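Flagellin B1 (Methanocaldococcus jannaschii DSM 2661, PDB 5YA6) probably assembles into the filament of the archaellum, the swimming organelle of archaea, and binds a calcium ion in its globular beta domain. Local coordinates at residues A90-A103 against G115-V127. Residues are numbered along the deposited sequence; the frame is centred on the assembly and turned at random.
Sequences ADSSSYVVGVIQDA and GDIAVLLVNANAV. With CA (calcium ion), chain D.
V97 CG2 packs alongside L120 CD2 in the middle of this antiparallel pairing of strands 94-99 and 117-123, inside the large sheet of the flagellin's beta domain. Paired backbone bonds make this part tight: V96 and L121 exchange two, as do G98 and V119, N to O at 2.8 Å each way. Beside V97, L120 CD2 sits 4.0 Å from Y95 CD2, and V97 CG2 meets that ring at its edge, in plane; the Y95 hydroxyl bonds to A50 O. On the other face, with CG1 between its backbone N and carbonyl carbon (chi1 62°), V119 lays that methyl over G98, 3.7 Å from G98 CA, and against I100 CD1.

Past V99 the register slips: I100 N and Q101 N both donate to I117 O, at 2.9 and 3.0 Å, a classic beta bulge. Q101 stretches over I117, and its NE2 gives G115 O a 2.8 Å bond almost head-on; its OE1 is taken by H173 of the C-terminal histidine tag. At the end away from the calcium, where the chain enters helix 124-127, the contact is looser: S92 is exposed, and one water joins D91 O, S94 O and N123 N.

Beyond the bulge, D102 OD1 binds calcium at 2.3 Å while its OD2 takes the N-H of L107, fixing the carboxylate's rotation; D116 grips with both oxygens, and D104, S106, N113 and a water complete the site. The metal thus offsets carboxylates that would otherwise probably repel, tying the intervening loop to the paired strand ends.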
loop_
_atom_site.group_PDB
_atom_site.type_symbol
_atom_site.label_atom_id
_atom_site.label_comp_id
_atom_site.label_asym_id
_atom_site.label_seq_id
_atom_site.Cartn_x
_atom_site.Cartn_y
_atom_site.Cartn_z
ATOM N N ALA B 90 6.790 19.931 -6.956
ATOM C CA ALA B 90 6.426 18.504 -6.842
ATOM C C ALA B 90 7.246 17.758 -7.848
ATOM O O ALA B 90 6.922 17.681 -9.027
ATOM C CB ALA B 90 4.937 18.340 -7.084
ATOM N N ASP B 91 8.321 17.148 -7.369
ATOM C CA ASP B 91 9.273 16.508 -8.244
ATOM C C ASP B 91 9.339 14.986 -7.971
ATOM O O ASP B 91 8.416 14.392 -7.400
ATOM C CB ASP B 91 10.625 17.201 -8.133
ATOM C CG ASP B 91 11.251 17.067 -6.785
ATOM O OD1 ASP B 91 10.772 16.305 -5.920
ATOM O OD2 ASP B 91 12.286 17.733 -6.542
ATOM N N SER B 92 10.402 14.332 -8.408
ATOM C CA SER B 92 10.465 12.883 -8.269
ATOM C C SER B 92 10.527 12.393 -6.814
ATOM O O SER B 92 10.238 11.232 -6.549
ATOM C CB SER B 92 11.666 12.349 -9.038
ATOM O OG SER B 92 12.881 12.798 -8.469
ATOM N N SER B 93 10.883 13.247 -5.859
ATOM C CA SER B 93 11.024 12.800 -4.502
ATOM C C SER B 93 10.340 13.684 -3.475
ATOM O O SER B 93 10.626 13.579 -2.311
ATOM C CB SER B 93 12.520 12.664 -4.162
ATOM O OG SER B 93 13.066 13.936 -4.111
ATOM N N SER B 94 9.391 14.538 -3.899
ATOM C CA SER B 94 8.823 15.508 -2.965
ATOM C C SER B 94 7.348 15.716 -3.226
ATOM O O SER B 94 6.940 15.612 -4.393
ATOM C CB SER B 94 9.492 16.899 -3.174
ATOM O OG SER B 94 10.882 16.760 -3.369
ATOM N N TYR B 95 6.565 15.977 -2.173
ATOM C CA TYR B 95 5.146 16.375 -2.306
ATOM C C TYR B 95 4.995 17.825 -1.837
ATOM O O TYR B 95 5.769 18.309 -0.992
ATOM C CB TYR B 95 4.117 15.444 -1.523
ATOM C CG TYR B 95 4.360 15.379 -0.042
ATOM C CD1 TYR B 95 5.234 14.460 0.487
ATOM C CD2 TYR B 95 3.768 16.280 0.824
ATOM C CE1 TYR B 95 5.506 14.422 1.834
ATOM C CE2 TYR B 95 4.014 16.264 2.167
ATOM C CZ TYR B 95 4.910 15.339 2.682
ATOM O OH TYR B 95 5.182 15.396 4.039
ATOM N N VAL B 96 3.980 18.509 -2.344
ATOM C CA VAL B 96 3.611 19.825 -1.847
ATOM C C VAL B 96 2.316 19.758 -1.059
ATOM O O VAL B 96 1.357 19.083 -1.492
ATOM C CB VAL B 96 3.506 20.795 -3.065
ATOM C CG1 VAL B 96 2.928 22.141 -2.652
ATOM C CG2 VAL B 96 4.859 20.855 -3.767
ATOM N N VAL B 97 2.227 20.453 0.047
ATOM C CA VAL B 97 0.974 20.459 0.766
ATOM C C VAL B 97 0.124 21.653 0.364
ATOM O O VAL B 97 0.596 22.795 0.398
ATOM C CB VAL B 97 1.195 20.491 2.292
ATOM C CG1 VAL B 97 -0.113 20.562 3.057
ATOM C CG2 VAL B 97 2.036 19.264 2.734
ATOM N N GLY B 98 -1.110 21.402 -0.022
ATOM C CA GLY B 98 -2.105 22.497 -0.289
ATOM C C GLY B 98 -3.037 22.581 0.873
ATOM O O GLY B 98 -3.592 21.565 1.341
ATOM N N VAL B 99 -3.338 23.824 1.289
ATOM C CA VAL B 99 -4.358 24.058 2.263
ATOM C C VAL B 99 -5.773 23.958 1.645
ATOM O O VAL B 99 -6.070 24.619 0.628
ATOM C CB VAL B 99 -4.156 25.429 2.947
ATOM C CG1 VAL B 99 -5.286 25.725 3.936
ATOM C CG2 VAL B 99 -2.756 25.516 3.537
ATOM N N ILE B 100 -6.653 23.143 2.214
ATOM C CA ILE B 100 -8.047 23.020 1.767
ATOM C C ILE B 100 -8.995 23.648 2.784
ATOM O O ILE B 100 -9.962 24.369 2.425
ATOM C CB ILE B 100 -8.429 21.534 1.469
ATOM C CG1 ILE B 100 -7.515 20.999 0.345
ATOM C CG2 ILE B 100 -9.888 21.423 1.066
ATOM C CD1 ILE B 100 -7.563 21.689 -1.023
ATOM N N GLN B 101 -8.742 23.416 4.056
ATOM C CA GLN B 101 -9.551 23.988 5.106
ATOM C C GLN B 101 -8.649 24.138 6.346
ATOM O O GLN B 101 -7.917 23.221 6.696
ATOM C CB GLN B 101 -10.676 23.030 5.268
ATOM C CG GLN B 101 -11.604 23.255 6.395
ATOM C CD GLN B 101 -12.771 22.301 6.249
ATOM O OE1 GLN B 101 -13.507 22.348 5.247
ATOM N NE2 GLN B 101 -12.909 21.382 7.201
ATOM N N ASP B 102 -8.584 25.325 6.936
ATOM C CA ASP B 102 -7.705 25.522 8.070
ATOM C C ASP B 102 -8.120 26.812 8.824
ATOM O O ASP B 102 -7.581 27.839 8.544
ATOM C CB ASP B 102 -6.276 25.609 7.557
ATOM C CG ASP B 102 -5.266 25.844 8.636
ATOM O OD1 ASP B 102 -5.574 25.651 9.846
ATOM O OD2 ASP B 102 -4.170 26.145 8.249
ATOM N N ALA B 103 -9.023 26.686 9.796
ATOM C CA ALA B 103 -9.621 27.891 10.500
ATOM C C ALA B 103 -8.568 28.741 11.193
ATOM O O ALA B 103 -8.568 29.995 11.082
ATOM C CB ALA B 103 -10.659 27.415 11.526
ATOM N N GLY B 115 -10.225 19.595 12.449
ATOM C CA GLY B 115 -11.046 20.137 11.397
ATOM C C GLY B 115 -10.317 20.397 10.072
ATOM O O GLY B 115 -10.969 20.657 9.045
ATOM N N ASP B 116 -8.997 20.367 10.078
ATOM C CA ASP B 116 -8.222 20.788 8.911
ATOM C C ASP B 116 -8.338 19.792 7.796
ATOM O O ASP B 116 -8.455 18.597 8.067
ATOM C CB ASP B 116 -6.733 20.958 9.215
ATOM C CG ASP B 116 -6.397 22.178 10.073
ATOM O OD1 ASP B 116 -7.283 23.033 10.392
ATOM O OD2 ASP B 116 -5.206 22.270 10.395
ATOM N N ILE B 117 -8.234 20.280 6.562
ATOM C CA ILE B 117 -8.081 19.412 5.402
ATOM C C ILE B 117 -6.864 19.922 4.642
ATOM O O ILE B 117 -6.767 21.110 4.315
ATOM C CB ILE B 117 -9.319 19.337 4.465
ATOM C CG1 ILE B 117 -10.544 18.915 5.260
ATOM C CG2 ILE B 117 -9.067 18.380 3.286
ATOM C CD1 ILE B 117 -11.833 19.063 4.431
ATOM N N ALA B 118 -5.960 18.998 4.317
ATOM C CA ALA B 118 -4.830 19.304 3.485
ATOM C C ALA B 118 -4.877 18.416 2.256
ATOM O O ALA B 118 -5.467 17.344 2.287
ATOM C CB ALA B 118 -3.522 19.091 4.204
ATOM N N VAL B 119 -4.205 18.825 1.183
ATOM C CA VAL B 119 -4.061 17.950 0.014
ATOM C C VAL B 119 -2.585 17.768 -0.255
ATOM O O VAL B 119 -1.786 18.712 -0.115
ATOM C CB VAL B 119 -4.855 18.512 -1.200
ATOM C CG1 VAL B 119 -4.316 19.876 -1.624
ATOM C CG2 VAL B 119 -4.841 17.530 -2.348
ATOM N N LEU B 120 -2.145 16.547 -0.589
ATOM C CA LEU B 120 -0.749 16.289 -0.958
ATOM C C LEU B 120 -0.766 16.298 -2.454
ATOM O O LEU B 120 -1.400 15.467 -3.090
ATOM C CB LEU B 120 -0.270 14.936 -0.403
ATOM C CG LEU B 120 -0.613 14.713 1.073
ATOM C CD1 LEU B 120 -0.058 13.335 1.453
ATOM C CD2 LEU B 120 -0.045 15.787 2.010
ATOM N N LEU B 121 -0.008 17.213 -3.017
ATOM C CA LEU B 121 0.146 17.329 -4.446
ATOM C C LEU B 121 1.399 16.524 -4.870
ATOM O O LEU B 121 2.533 16.806 -4.476
ATOM C CB LEU B 121 0.258 18.844 -4.809
ATOM C CG LEU B 121 -0.865 19.757 -4.292
ATOM C CD1 LEU B 121 -0.485 21.211 -4.619
ATOM C CD2 LEU B 121 -2.228 19.350 -4.835
ATOM N N VAL B 122 1.177 15.544 -5.746
ATOM C CA VAL B 122 2.213 14.627 -6.234
ATOM C C VAL B 122 2.279 14.613 -7.761
ATOM O O VAL B 122 1.236 14.468 -8.408
ATOM C CB VAL B 122 1.953 13.173 -5.715
ATOM C CG1 VAL B 122 3.021 12.197 -6.223
ATOM C CG2 VAL B 122 1.930 13.177 -4.197
ATOM N N ASN B 123 3.470 14.853 -8.340
ATOM C CA ASN B 123 3.629 14.727 -9.757
ATOM C C ASN B 123 3.998 13.328 -10.045
ATOM O O ASN B 123 5.167 12.907 -9.900
ATOM C CB ASN B 123 4.687 15.652 -10.382
ATOM C CG ASN B 123 4.564 15.642 -11.906
ATOM O OD1 ASN B 123 4.722 14.622 -12.525
ATOM N ND2 ASN B 123 4.161 16.768 -12.496
ATOM N N ALA B 124 2.985 12.528 -10.362
ATOM C CA ALA B 124 3.228 11.097 -10.632
ATOM C C ALA B 124 4.121 10.850 -11.825
ATOM O O ALA B 124 4.888 9.896 -11.815
ATOM C CB ALA B 124 1.896 10.389 -10.854
ATOM N N ASN B 125 4.017 11.690 -12.870
ATOM C CA ASN B 125 4.874 11.604 -14.026
ATOM C C ASN B 125 6.352 11.709 -13.606
ATOM O O ASN B 125 7.197 10.949 -14.085
ATOM C CB ASN B 125 4.452 12.703 -15.023
ATOM C CG ASN B 125 5.118 12.617 -16.339
ATOM O OD1 ASN B 125 5.099 11.595 -17.021
ATOM N ND2 ASN B 125 5.715 13.737 -16.755
ATOM N N ALA B 126 6.637 12.575 -12.653
ATOM C CA ALA B 126 7.979 12.764 -12.187
ATOM C C ALA B 126 8.417 11.656 -11.214
ATOM O O ALA B 126 9.543 11.119 -11.290
ATOM C CB ALA B 126 8.143 14.153 -11.608
ATOM N N VAL B 127 7.518 11.199 -10.348
ATOM C CA VAL B 127 7.869 10.120 -9.394
ATOM C C VAL B 127 8.066 8.755 -10.072
ATOM O O VAL B 127 9.026 8.039 -9.791
ATOM C CB VAL B 127 6.792 10.022 -8.264
ATOM C CG1 VAL B 127 7.100 8.901 -7.294
ATOM C CG2 VAL B 127 6.720 11.337 -7.474
HETATM CA CA CA D . -5.687 24.278 11.643
HETATM O O HOH W 1 5.782 14.874 -6.719
HETATM O O HOH W 2 -9.788 23.938 10.541
HETATM O O HOH W 3 -7.851 25.032 12.504
#